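Local atomic coordinates of LD10117p (Drosophila melanogaster, PDB entry 5HJQ), a protein that acts as a GTPase-activating protein for Rab35, controlling synaptic vesicle protein recycling through endosomes, and binds phosphoinositides through its TBC domain. Residues Q115-L120 with R289-Y294; K241-I246 with R269-W274; W276-G281 with Q285-I290; N311-E316 with I337-K342. One frame throughout, in Å; residues are numbered along the deposited sequence.

Interaction 1: residues Q115-L120 with R289-Y294; sequences QLWPML and RIMDCY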
# COMPACT_ATOMS: atom_id res chain seq x y z
N GLN A 115 -2.58 14.87 11.06
CA GLN A 115 -1.28 15.36 11.47
C GLN A 115 -0.19 14.29 11.42
O GLN A 115 0.95 14.57 11.06
CB GLN A 115 -1.36 15.95 12.89
CG GLN A 115 -2.03 17.31 12.97
CD GLN A 115 -2.01 17.88 14.37
OE1 GLN A 115 -1.17 18.73 14.69
NE2 GLN A 115 -2.93 17.43 15.22
N LEU A 116 -0.54 13.06 11.81
CA LEU A 116 0.44 11.98 11.90
C LEU A 116 1.06 11.63 10.55
O LEU A 116 2.28 11.54 10.42
CB LEU A 116 -0.20 10.73 12.52
CG LEU A 116 0.69 9.49 12.66
CD1 LEU A 116 1.99 9.82 13.37
CD2 LEU A 116 -0.06 8.38 13.40
N TRP A 117 0.21 11.44 9.54
CA TRP A 117 0.68 10.98 8.24
C TRP A 117 1.55 11.99 7.46
O TRP A 117 2.55 11.59 6.87
CB TRP A 117 -0.50 10.55 7.37
CG TRP A 117 -1.04 9.20 7.73
CD1 TRP A 117 -0.66 8.42 8.79
CD2 TRP A 117 -2.03 8.45 7.02
NE1 TRP A 117 -1.37 7.24 8.78
CE2 TRP A 117 -2.21 7.23 7.70
CE3 TRP A 117 -2.78 8.70 5.87
CZ2 TRP A 117 -3.12 6.27 7.28
CZ3 TRP A 117 -3.67 7.73 5.44
CH2 TRP A 117 -3.84 6.53 6.15
N PRO A 118 1.17 13.28 7.45
CA PRO A 118 2.07 14.21 6.74
C PRO A 118 3.47 14.28 7.34
O PRO A 118 4.43 14.55 6.62
CB PRO A 118 1.36 15.56 6.87
CG PRO A 118 -0.07 15.20 7.01
CD PRO A 118 -0.10 13.94 7.82
N MET A 119 3.57 14.03 8.64
CA MET A 119 4.87 14.02 9.30
C MET A 119 5.68 12.77 8.96
O MET A 119 6.87 12.87 8.64
CB MET A 119 4.69 14.12 10.82
CG MET A 119 5.99 14.07 11.58
SD MET A 119 5.77 14.23 13.37
CE MET A 119 4.81 12.77 13.73
N LEU A 120 5.04 11.61 9.04
CA LEU A 120 5.70 10.34 8.73
C LEU A 120 6.28 10.34 7.32
O LEU A 120 7.43 9.96 7.12
CB LEU A 120 4.74 9.17 8.90
CG LEU A 120 4.19 8.90 10.30
CD1 LEU A 120 3.23 7.72 10.28
CD2 LEU A 120 5.32 8.66 11.28
N ARG A 289 -4.62 1.01 8.97
CA ARG A 289 -3.63 0.60 9.95
C ARG A 289 -2.32 0.20 9.28
O ARG A 289 -1.23 0.48 9.79
CB ARG A 289 -4.16 -0.56 10.80
CG ARG A 289 -5.31 -0.18 11.72
CD ARG A 289 -4.84 0.73 12.84
NE ARG A 289 -3.88 0.09 13.73
CZ ARG A 289 -2.59 0.40 13.79
NH1 ARG A 289 -2.10 1.35 13.00
NH2 ARG A 289 -1.79 -0.24 14.63
N ILE A 290 -2.42 -0.45 8.12
CA ILE A 290 -1.24 -0.83 7.34
C ILE A 290 -0.49 0.41 6.87
O ILE A 290 0.74 0.47 6.95
CB ILE A 290 -1.62 -1.71 6.13
CG1 ILE A 290 -2.14 -3.07 6.59
CG2 ILE A 290 -0.42 -1.90 5.21
CD1 ILE A 290 -2.56 -3.97 5.45
N MET A 291 -1.23 1.40 6.37
CA MET A 291 -0.62 2.65 5.93
C MET A 291 0.11 3.37 7.05
O MET A 291 1.16 3.98 6.81
CB MET A 291 -1.68 3.57 5.33
CG MET A 291 -2.17 3.14 3.94
SD MET A 291 -0.83 2.89 2.75
CE MET A 291 -0.87 1.12 2.57
N ASP A 292 -0.43 3.29 8.27
CA ASP A 292 0.21 3.87 9.45
C ASP A 292 1.67 3.45 9.59
O ASP A 292 2.55 4.28 9.77
CB ASP A 292 -0.55 3.50 10.72
CG ASP A 292 -1.87 4.23 10.85
OD1 ASP A 292 -2.03 5.30 10.23
OD2 ASP A 292 -2.76 3.72 11.58
N CYS A 293 1.90 2.14 9.51
CA CYS A 293 3.25 1.60 9.65
C CYS A 293 4.05 1.76 8.36
O CYS A 293 5.25 2.05 8.39
CB CYS A 293 3.18 0.13 10.05
SG CYS A 293 2.29 -0.17 11.60
N TYR A 294 3.37 1.60 7.23
CA TYR A 294 3.99 1.69 5.91
C TYR A 294 4.65 3.04 5.66
O TYR A 294 5.76 3.11 5.14
CB TYR A 294 2.94 1.41 4.83
CG TYR A 294 3.34 1.79 3.42
CD1 TYR A 294 4.19 0.97 2.68
CD2 TYR A 294 2.85 2.94 2.81
CE1 TYR A 294 4.56 1.30 1.39
CE2 TYR A 294 3.21 3.28 1.52
CZ TYR A 294 4.06 2.44 0.81
OH TYR A 294 4.44 2.75 -0.47
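The carboxylate of D292 is gripped through both oxygens. OD1 takes the indole N-H of W117, and OD2 takes two arginines. The modelled distance from W117 NE1 to D292 OD1 is 2.5 Å, shorter than usual, so the exact length is doubtful. The direction is clearer: OD1 lies close to the indole plane, at the ring edge, and is met nearly along its C-O axis. The ring and carboxylate planes are 67° apart. On the other side of the group, D292 OD2 offers its anti lone pair to R289 NH1, 2.8 Å away. R113 forms a second salt bridge to OD2. The carboxylate is buried, and these positive charges probably favour its ionised form.

W117 has CG anti to its carbonyl carbon (chi1 -78°), which carries the ring across to helix 284-297. There W117 CZ2 packs on M291 CB at 3.6 Å. L120 adds CD1, 3.5 Å from D292 O. A leucine in place of W117 would take away the indole N-H and is likely to leave D292 OD1 without this donor and a gap beside M291 CB. F207 and F295 meet the same indole edge-to-face.

The axes of the two short segments approach to 10.3 Å. A buried tryptophan-aspartate hydrogen bond, backed by a pair of salt bridges, thus joins helices 113-122 and 284-297 of the all-helical Rab-GAP TBC domain. The side chain of phosphoinositide-binding R102 is about 8 Å from that of D292.

Interaction 2: residues K241-I246 with R269-W274; sequences KTVMQI and RIFMDW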
# COMPACT_ATOMS: atom_id res chain seq x y z
N LYS A 241 8.99 -10.40 -7.85
CA LYS A 241 9.88 -11.56 -7.85
C LYS A 241 10.52 -11.73 -6.48
O LYS A 241 10.66 -12.85 -5.99
CB LYS A 241 10.95 -11.43 -8.93
CG LYS A 241 10.47 -11.84 -10.31
CD LYS A 241 11.53 -11.64 -11.37
CE LYS A 241 11.02 -12.06 -12.73
NZ LYS A 241 11.93 -11.67 -13.84
N THR A 242 10.90 -10.62 -5.85
CA THR A 242 11.41 -10.65 -4.49
C THR A 242 10.39 -11.25 -3.53
O THR A 242 10.69 -12.18 -2.78
CB THR A 242 11.79 -9.24 -3.99
OG1 THR A 242 12.87 -8.74 -4.78
CG2 THR A 242 12.20 -9.28 -2.53
N VAL A 243 9.17 -10.73 -3.58
CA VAL A 243 8.06 -11.25 -2.80
C VAL A 243 7.82 -12.75 -3.06
O VAL A 243 7.50 -13.50 -2.14
CB VAL A 243 6.76 -10.47 -3.09
CG1 VAL A 243 5.57 -11.11 -2.40
CG2 VAL A 243 6.92 -9.01 -2.67
N MET A 244 8.00 -13.17 -4.31
CA MET A 244 7.88 -14.58 -4.65
C MET A 244 8.94 -15.41 -3.95
O MET A 244 8.64 -16.46 -3.37
CB MET A 244 7.99 -14.80 -6.16
CG MET A 244 8.41 -16.21 -6.54
SD MET A 244 8.15 -16.58 -8.28
CE MET A 244 6.37 -16.50 -8.32
N GLN A 245 10.18 -14.95 -4.02
CA GLN A 245 11.30 -15.62 -3.38
C GLN A 245 11.10 -15.74 -1.87
O GLN A 245 11.38 -16.78 -1.28
CB GLN A 245 12.60 -14.88 -3.69
CG GLN A 245 13.70 -15.08 -2.67
CD GLN A 245 14.60 -13.86 -2.54
OE1 GLN A 245 14.87 -13.16 -3.52
NE2 GLN A 245 15.07 -13.59 -1.32
N ILE A 246 10.62 -14.66 -1.25
CA ILE A 246 10.38 -14.65 0.19
C ILE A 246 9.26 -15.61 0.56
O ILE A 246 9.34 -16.33 1.56
CB ILE A 246 10.03 -13.23 0.68
CG1 ILE A 246 11.19 -12.27 0.43
CG2 ILE A 246 9.66 -13.25 2.16
CD1 ILE A 246 10.87 -10.83 0.77
N ARG A 269 2.39 -15.96 -12.30
CA ARG A 269 1.08 -15.42 -12.63
C ARG A 269 0.33 -14.96 -11.38
O ARG A 269 -0.49 -14.04 -11.44
CB ARG A 269 0.25 -16.45 -13.39
N ILE A 270 0.61 -15.61 -10.26
CA ILE A 270 -0.08 -15.31 -9.00
C ILE A 270 0.55 -14.13 -8.26
O ILE A 270 -0.16 -13.27 -7.74
CB ILE A 270 -0.10 -16.55 -8.08
CG1 ILE A 270 -0.94 -17.66 -8.72
CG2 ILE A 270 -0.66 -16.20 -6.72
CD1 ILE A 270 -1.09 -18.88 -7.84
N PHE A 271 1.88 -14.08 -8.22
CA PHE A 271 2.58 -13.06 -7.45
C PHE A 271 2.71 -11.72 -8.17
O PHE A 271 3.03 -10.71 -7.54
CB PHE A 271 3.96 -13.57 -7.04
CG PHE A 271 3.93 -14.43 -5.81
CD1 PHE A 271 3.89 -13.86 -4.55
CD2 PHE A 271 3.93 -15.81 -5.91
CE1 PHE A 271 3.86 -14.64 -3.42
CE2 PHE A 271 3.90 -16.60 -4.79
CZ PHE A 271 3.86 -16.02 -3.54
N MET A 272 2.46 -11.71 -9.48
CA MET A 272 2.45 -10.46 -10.24
C MET A 272 1.40 -9.50 -9.69
O MET A 272 1.51 -8.29 -9.88
CB MET A 272 2.18 -10.73 -11.72
CG MET A 272 3.33 -11.34 -12.49
SD MET A 272 2.87 -11.80 -14.18
CE MET A 272 1.11 -12.04 -14.00
N ASP A 273 0.39 -10.04 -9.02
CA ASP A 273 -0.70 -9.25 -8.48
C ASP A 273 -0.69 -9.20 -6.96
O ASP A 273 -1.75 -9.05 -6.34
CB ASP A 273 -2.05 -9.82 -8.96
CG ASP A 273 -2.25 -9.67 -10.45
OD1 ASP A 273 -1.67 -8.73 -11.04
OD2 ASP A 273 -2.99 -10.49 -11.04
N TRP A 274 0.49 -9.31 -6.36
CA TRP A 274 0.59 -9.41 -4.90
C TRP A 274 0.08 -8.16 -4.18
O TRP A 274 -0.57 -8.27 -3.14
CB TRP A 274 2.04 -9.70 -4.48
CG TRP A 274 2.97 -8.54 -4.62
CD1 TRP A 274 3.65 -8.16 -5.74
CD2 TRP A 274 3.32 -7.59 -3.61
NE1 TRP A 274 4.40 -7.05 -5.49
CE2 TRP A 274 4.22 -6.67 -4.18
CE3 TRP A 274 2.96 -7.43 -2.26
CZ2 TRP A 274 4.76 -5.61 -3.47
CZ3 TRP A 274 3.50 -6.37 -1.55
CH2 TRP A 274 4.39 -5.47 -2.16
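This is a buried, apolar helix-to-turn contact inside the all-helical TBC domain. Helix 233-250 presents V243 and M244 to the short helix 268-271 and the turn that follows it. No hydrogen bond crosses between the two segments. The contact rests on two aromatic faces.

The first face is that of F271. M244 CA sits over its centre, 4.0 Å from the ring centroid and only 9° off the normal, a CH-pi contact made by the backbone carbon. M244 CB also lies near the ring. The chain leads on past it, and a bend at the last torsion (chi3 -66°) returns M244 CE to 3.5 Å from F271 CD2. The second face is that of W274, where V243 CG2 stands 4.0 Å from the centroid of the six-membered ring. V243 thus splits its two methyls between the aromatics, for its other one, CG1, lies 3.9 Å from F271 CD1. A type I turn from F271 to W274 brings both aromatic residues to helix 233-250, closed by the 3.1 Å bond from W274 N to F271 O.

Were F271 an alanine, M244 CE and V243 CG1 would probably lose their aromatic partner and a gap would open against helix 233-250.

Helix 300-317 flanks the contact: its Y303 touches V243, L310 touches F271 and L302 touches W274. From helix 332-341, I332 and L336 pack on the adjacent I270.

Interaction 3: residues W276-G281 with Q285-I290; sequences WWILAG and QHLVRI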
# COMPACT_ATOMS: atom_id res chain seq x y z
N TRP A 276 -2.20 -6.17 -5.05
CA TRP A 276 -3.64 -5.96 -5.20
C TRP A 276 -4.46 -6.76 -4.19
O TRP A 276 -5.63 -6.47 -3.98
CB TRP A 276 -4.09 -6.31 -6.62
CG TRP A 276 -3.39 -5.48 -7.66
CD1 TRP A 276 -2.75 -5.93 -8.78
CD2 TRP A 276 -3.24 -4.05 -7.67
NE1 TRP A 276 -2.23 -4.88 -9.48
CE2 TRP A 276 -2.51 -3.72 -8.82
CE3 TRP A 276 -3.67 -3.03 -6.82
CZ2 TRP A 276 -2.19 -2.40 -9.14
CZ3 TRP A 276 -3.34 -1.73 -7.13
CH2 TRP A 276 -2.61 -1.42 -8.28
N TRP A 277 -3.84 -7.76 -3.57
CA TRP A 277 -4.47 -8.44 -2.45
C TRP A 277 -4.69 -7.42 -1.33
O TRP A 277 -5.74 -7.39 -0.69
CB TRP A 277 -3.62 -9.59 -1.93
CG TRP A 277 -3.21 -10.58 -2.98
CD1 TRP A 277 -3.86 -10.88 -4.13
CD2 TRP A 277 -2.03 -11.40 -2.95
NE1 TRP A 277 -3.17 -11.85 -4.83
CE2 TRP A 277 -2.04 -12.17 -4.13
CE3 TRP A 277 -0.97 -11.54 -2.06
CZ2 TRP A 277 -1.03 -13.08 -4.43
CZ3 TRP A 277 0.03 -12.45 -2.36
CH2 TRP A 277 -0.01 -13.21 -3.53
N ILE A 278 -3.67 -6.60 -1.12
CA ILE A 278 -3.69 -5.59 -0.08
C ILE A 278 -4.52 -4.38 -0.50
O ILE A 278 -5.52 -4.06 0.15
CB ILE A 278 -2.26 -5.13 0.28
CG1 ILE A 278 -1.45 -6.30 0.84
CG2 ILE A 278 -2.30 -3.97 1.27
CD1 ILE A 278 0.03 -6.00 1.00
N LEU A 279 -4.12 -3.73 -1.59
CA LEU A 279 -4.74 -2.47 -2.01
C LEU A 279 -6.14 -2.61 -2.58
O LEU A 279 -6.92 -1.66 -2.55
CB LEU A 279 -3.84 -1.78 -3.04
CG LEU A 279 -2.49 -1.27 -2.55
CD1 LEU A 279 -1.70 -0.63 -3.68
CD2 LEU A 279 -2.67 -0.28 -1.39
N ALA A 280 -6.48 -3.79 -3.11
CA ALA A 280 -7.77 -3.97 -3.76
C ALA A 280 -8.57 -5.13 -3.17
O ALA A 280 -9.59 -5.54 -3.72
CB ALA A 280 -7.58 -4.19 -5.26
N GLY A 281 -8.11 -5.66 -2.04
CA GLY A 281 -8.78 -6.77 -1.40
C GLY A 281 -9.17 -6.46 0.04
O GLY A 281 -10.35 -6.44 0.37
N GLN A 285 -10.59 -0.32 6.49
CA GLN A 285 -10.18 -0.42 7.88
C GLN A 285 -8.80 -1.05 8.08
O GLN A 285 -8.01 -0.57 8.89
CB GLN A 285 -11.24 -1.24 8.60
CG GLN A 285 -11.82 -2.26 7.65
CD GLN A 285 -13.03 -2.98 8.16
OE1 GLN A 285 -12.95 -3.79 9.08
NE2 GLN A 285 -14.17 -2.72 7.53
N HIS A 286 -8.52 -2.14 7.36
CA HIS A 286 -7.24 -2.83 7.48
C HIS A 286 -6.13 -2.05 6.79
O HIS A 286 -5.02 -1.93 7.31
CB HIS A 286 -7.31 -4.25 6.90
CG HIS A 286 -8.28 -5.15 7.59
ND1 HIS A 286 -9.64 -4.91 7.59
CD2 HIS A 286 -8.10 -6.29 8.30
CE1 HIS A 286 -10.25 -5.87 8.27
NE2 HIS A 286 -9.34 -6.72 8.71
N LEU A 287 -6.44 -1.53 5.61
CA LEU A 287 -5.51 -0.71 4.83
C LEU A 287 -4.96 0.46 5.62
O LEU A 287 -3.77 0.76 5.55
CB LEU A 287 -6.19 -0.18 3.57
CG LEU A 287 -6.24 -1.04 2.31
CD1 LEU A 287 -6.95 -0.28 1.21
CD2 LEU A 287 -4.84 -1.42 1.90
N VAL A 288 -5.84 1.13 6.36
CA VAL A 288 -5.47 2.33 7.11
C VAL A 288 -4.39 2.04 8.15
O VAL A 288 -3.37 2.72 8.20
CB VAL A 288 -6.70 2.95 7.80
CG1 VAL A 288 -6.27 4.06 8.74
CG2 VAL A 288 -7.68 3.47 6.76
N ARG A 289 -4.62 1.01 8.97
CA ARG A 289 -3.63 0.60 9.95
C ARG A 289 -2.32 0.20 9.28
O ARG A 289 -1.23 0.48 9.79
CB ARG A 289 -4.16 -0.56 10.80
CG ARG A 289 -5.31 -0.18 11.72
CD ARG A 289 -4.84 0.73 12.84
NE ARG A 289 -3.88 0.09 13.73
CZ ARG A 289 -2.59 0.40 13.79
NH1 ARG A 289 -2.10 1.35 13.00
NH2 ARG A 289 -1.79 -0.24 14.63
N ILE A 290 -2.42 -0.45 8.12
CA ILE A 290 -1.24 -0.83 7.34
C ILE A 290 -0.49 0.41 6.87
O ILE A 290 0.74 0.47 6.95
CB ILE A 290 -1.62 -1.71 6.13
CG1 ILE A 290 -2.14 -3.07 6.59
CG2 ILE A 290 -0.42 -1.90 5.21
CD1 ILE A 290 -2.56 -3.97 5.45
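I278 and L287 join two consecutive helices of the TBC domain, 274-279 and 284-297, with no aromatic face or edge between the segments. A short loop connects the helices. The carbonyl oxygen of I278 meets a methyl: L287 CD2 is 3.2 Å from I278 O, a tight contact and not a hydrogen bond. The rings nearby turn to other partners. W276 stacks on H163, and W277 packs on I309 and L310 of helix 300-317.

L287 is the main link. It points toward the first helix and spreads its two methyls over the end of it. L287 CD1 lies 4.0 Å from L279 O. L287 CD2 also touches side chains, at 3.7 Å from I278 CG2 and 4.1 Å from L279 CD2.

I278 has CG1 beside its backbone N (chi1 -63°), which leaves CG2 as the branch that meets the second helix. The chain departs from helical geometry at A280. At G281 a CB would clash with W277 O, consistent with a glycine at this position. About one turn beyond L287, I290 CD1 closes the contact at 4.2 Å from I278 CG2.

Interaction 4: residues N311-E316 with I337-K342; sequences NLFHKE and IKFCKK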
# COMPACT_ATOMS: atom_id res chain seq x y z
N ASN A 311 -0.73 -17.23 4.35
CA ASN A 311 -0.92 -18.20 5.42
C ASN A 311 -2.38 -18.32 5.82
O ASN A 311 -2.90 -19.43 5.97
CB ASN A 311 -0.09 -17.82 6.65
CG ASN A 311 1.40 -17.83 6.37
OD1 ASN A 311 1.84 -18.37 5.36
ND2 ASN A 311 2.18 -17.25 7.27
N LEU A 312 -3.05 -17.19 5.99
CA LEU A 312 -4.47 -17.18 6.34
C LEU A 312 -5.32 -17.84 5.27
O LEU A 312 -6.32 -18.49 5.58
CB LEU A 312 -4.95 -15.75 6.59
CG LEU A 312 -4.47 -15.04 7.86
CD1 LEU A 312 -4.92 -13.59 7.85
CD2 LEU A 312 -5.00 -15.76 9.09
N PHE A 313 -4.94 -17.67 4.00
CA PHE A 313 -5.72 -18.22 2.90
C PHE A 313 -5.55 -19.74 2.80
O PHE A 313 -6.50 -20.45 2.51
CB PHE A 313 -5.33 -17.57 1.57
CG PHE A 313 -6.14 -18.05 0.40
CD1 PHE A 313 -7.46 -17.65 0.24
CD2 PHE A 313 -5.59 -18.91 -0.54
CE1 PHE A 313 -8.21 -18.09 -0.83
CE2 PHE A 313 -6.34 -19.35 -1.62
CZ PHE A 313 -7.65 -18.95 -1.76
N HIS A 314 -4.34 -20.21 3.06
CA HIS A 314 -4.07 -21.65 3.03
C HIS A 314 -4.78 -22.34 4.19
O HIS A 314 -5.38 -23.40 4.01
CB HIS A 314 -2.56 -21.92 3.10
CG HIS A 314 -2.21 -23.37 3.00
ND1 HIS A 314 -1.07 -23.90 3.57
CD2 HIS A 314 -2.85 -24.41 2.41
CE1 HIS A 314 -1.03 -25.20 3.32
NE2 HIS A 314 -2.09 -25.53 2.62
N LYS A 315 -4.70 -21.74 5.37
CA LYS A 315 -5.39 -22.23 6.55
C LYS A 315 -6.89 -22.34 6.29
O LYS A 315 -7.53 -23.34 6.62
CB LYS A 315 -5.13 -21.32 7.75
CG LYS A 315 -6.13 -21.47 8.89
CD LYS A 315 -5.63 -20.79 10.15
CE LYS A 315 -6.61 -20.97 11.31
NZ LYS A 315 -7.80 -20.08 11.19
N GLU A 316 -7.43 -21.28 5.70
CA GLU A 316 -8.84 -21.20 5.37
C GLU A 316 -9.21 -22.31 4.38
O GLU A 316 -10.21 -22.99 4.55
CB GLU A 316 -9.17 -19.81 4.81
CG GLU A 316 -10.58 -19.33 5.07
CD GLU A 316 -10.89 -19.12 6.54
OE1 GLU A 316 -9.95 -18.88 7.33
OE2 GLU A 316 -12.08 -19.21 6.91
N ILE A 337 -8.14 -12.40 -3.80
CA ILE A 337 -8.79 -11.10 -3.73
C ILE A 337 -10.13 -11.20 -3.00
O ILE A 337 -10.42 -10.39 -2.12
CB ILE A 337 -9.03 -10.52 -5.14
CG1 ILE A 337 -7.69 -10.25 -5.84
CG2 ILE A 337 -9.86 -9.24 -5.06
CD1 ILE A 337 -6.85 -9.18 -5.17
N LYS A 338 -10.94 -12.19 -3.38
CA LYS A 338 -12.24 -12.39 -2.75
C LYS A 338 -12.09 -12.70 -1.26
O LYS A 338 -12.87 -12.22 -0.44
CB LYS A 338 -13.01 -13.51 -3.45
CG LYS A 338 -13.42 -13.21 -4.88
CD LYS A 338 -14.34 -14.29 -5.42
CE LYS A 338 -13.73 -15.68 -5.28
NZ LYS A 338 -14.09 -16.57 -6.42
N PHE A 339 -11.08 -13.50 -0.93
CA PHE A 339 -10.81 -13.88 0.45
C PHE A 339 -10.45 -12.66 1.30
O PHE A 339 -10.84 -12.57 2.47
CB PHE A 339 -9.68 -14.91 0.51
CG PHE A 339 -9.21 -15.23 1.90
CD1 PHE A 339 -9.99 -16.00 2.75
CD2 PHE A 339 -7.99 -14.77 2.36
CE1 PHE A 339 -9.56 -16.29 4.03
CE2 PHE A 339 -7.56 -15.06 3.65
CZ PHE A 339 -8.35 -15.82 4.48
N CYS A 340 -9.69 -11.74 0.71
CA CYS A 340 -9.25 -10.54 1.42
C CYS A 340 -10.42 -9.60 1.74
O CYS A 340 -10.45 -8.99 2.80
CB CYS A 340 -8.20 -9.79 0.60
SG CYS A 340 -6.61 -10.65 0.45
N LYS A 341 -11.37 -9.51 0.82
CA LYS A 341 -12.55 -8.68 1.02
C LYS A 341 -13.36 -9.15 2.22
O LYS A 341 -14.07 -8.37 2.85
CB LYS A 341 -13.44 -8.68 -0.23
CG LYS A 341 -12.74 -8.27 -1.51
CD LYS A 341 -13.47 -7.12 -2.19
CE LYS A 341 -12.84 -6.76 -3.52
NZ LYS A 341 -13.02 -7.85 -4.52
N LYS A 342 -13.24 -10.43 2.54
CA LYS A 342 -13.94 -11.02 3.67
C LYS A 342 -12.95 -11.58 4.70
O LYS A 342 -13.26 -12.56 5.38
CB LYS A 342 -14.88 -12.13 3.20
CG LYS A 342 -15.63 -11.80 1.92
CD LYS A 342 -17.12 -11.59 2.17
CE LYS A 342 -17.92 -12.80 1.69
NZ LYS A 342 -19.39 -12.56 1.79
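Two helices of the TBC domain, 300-317 and 332-341, cross here at nearly a right angle; the axes of the short segments in contact approach to 10.7 Å at 95°. A T-shaped aromatic pair lies at the crossing. F339 of the second helix reaches across and is met by L312, F313 and E316 of the first.

F313 turns its edge to the face of F339. The centroids are 5.2 Å apart and the planes stand at 70°. The leading atom is F313 CD1, 3.4 Å from F339 CG. Both phenylalanines have CG anti to the backbone N (chi1 -177° for F313). The two side chains run past each other in opposite directions. The backbone of F313 takes part too: its CA lies over the F339 face, displaced toward the rim, 4.1 Å from the ring centroid.

The far end of the F339 ring reaches the first helix itself. F339 CZ comes to 3.5 Å from L312 O, and L312 CB is 4.0 Å from F339 CE2. E316 adds its methylene, with CG 3.4 Å from F339 CE1.

F339 has a further edge-to-face partner in W323 and also touches P344. F313 packs on F258 of helix 252-261.

The contact holds no hydrogen bond or salt bridge between its segments. It depends on ring shape and dispersion, with E316 contributing mainly its aliphatic part while E316 as a whole stays partly exposed.

In the fold
Interactions 1 and 3 share helix 284-297 and touch where W117 CZ2 lies 3.7 Å from V288 O. Interaction 3 also meets interaction 2, with W277 CZ2 3.4 Å from I270 O, and interaction 4, with W276 O 3.2 Å from I337 CD1. Interaction 3 thus touches all the other three. Interactions 1 and 2 sit on opposite sides of the chain's centre, with their own centres about 25 Å apart. The side chains of L120 on helix 113-122 and I290 on helix 284-297 are each about 13 Å from the bound inositol trisphosphate. None of the four contacts contains a residue of its pocket, but the side chains of W274 and I278 lie about 9 Å and 8 Å from that of R304.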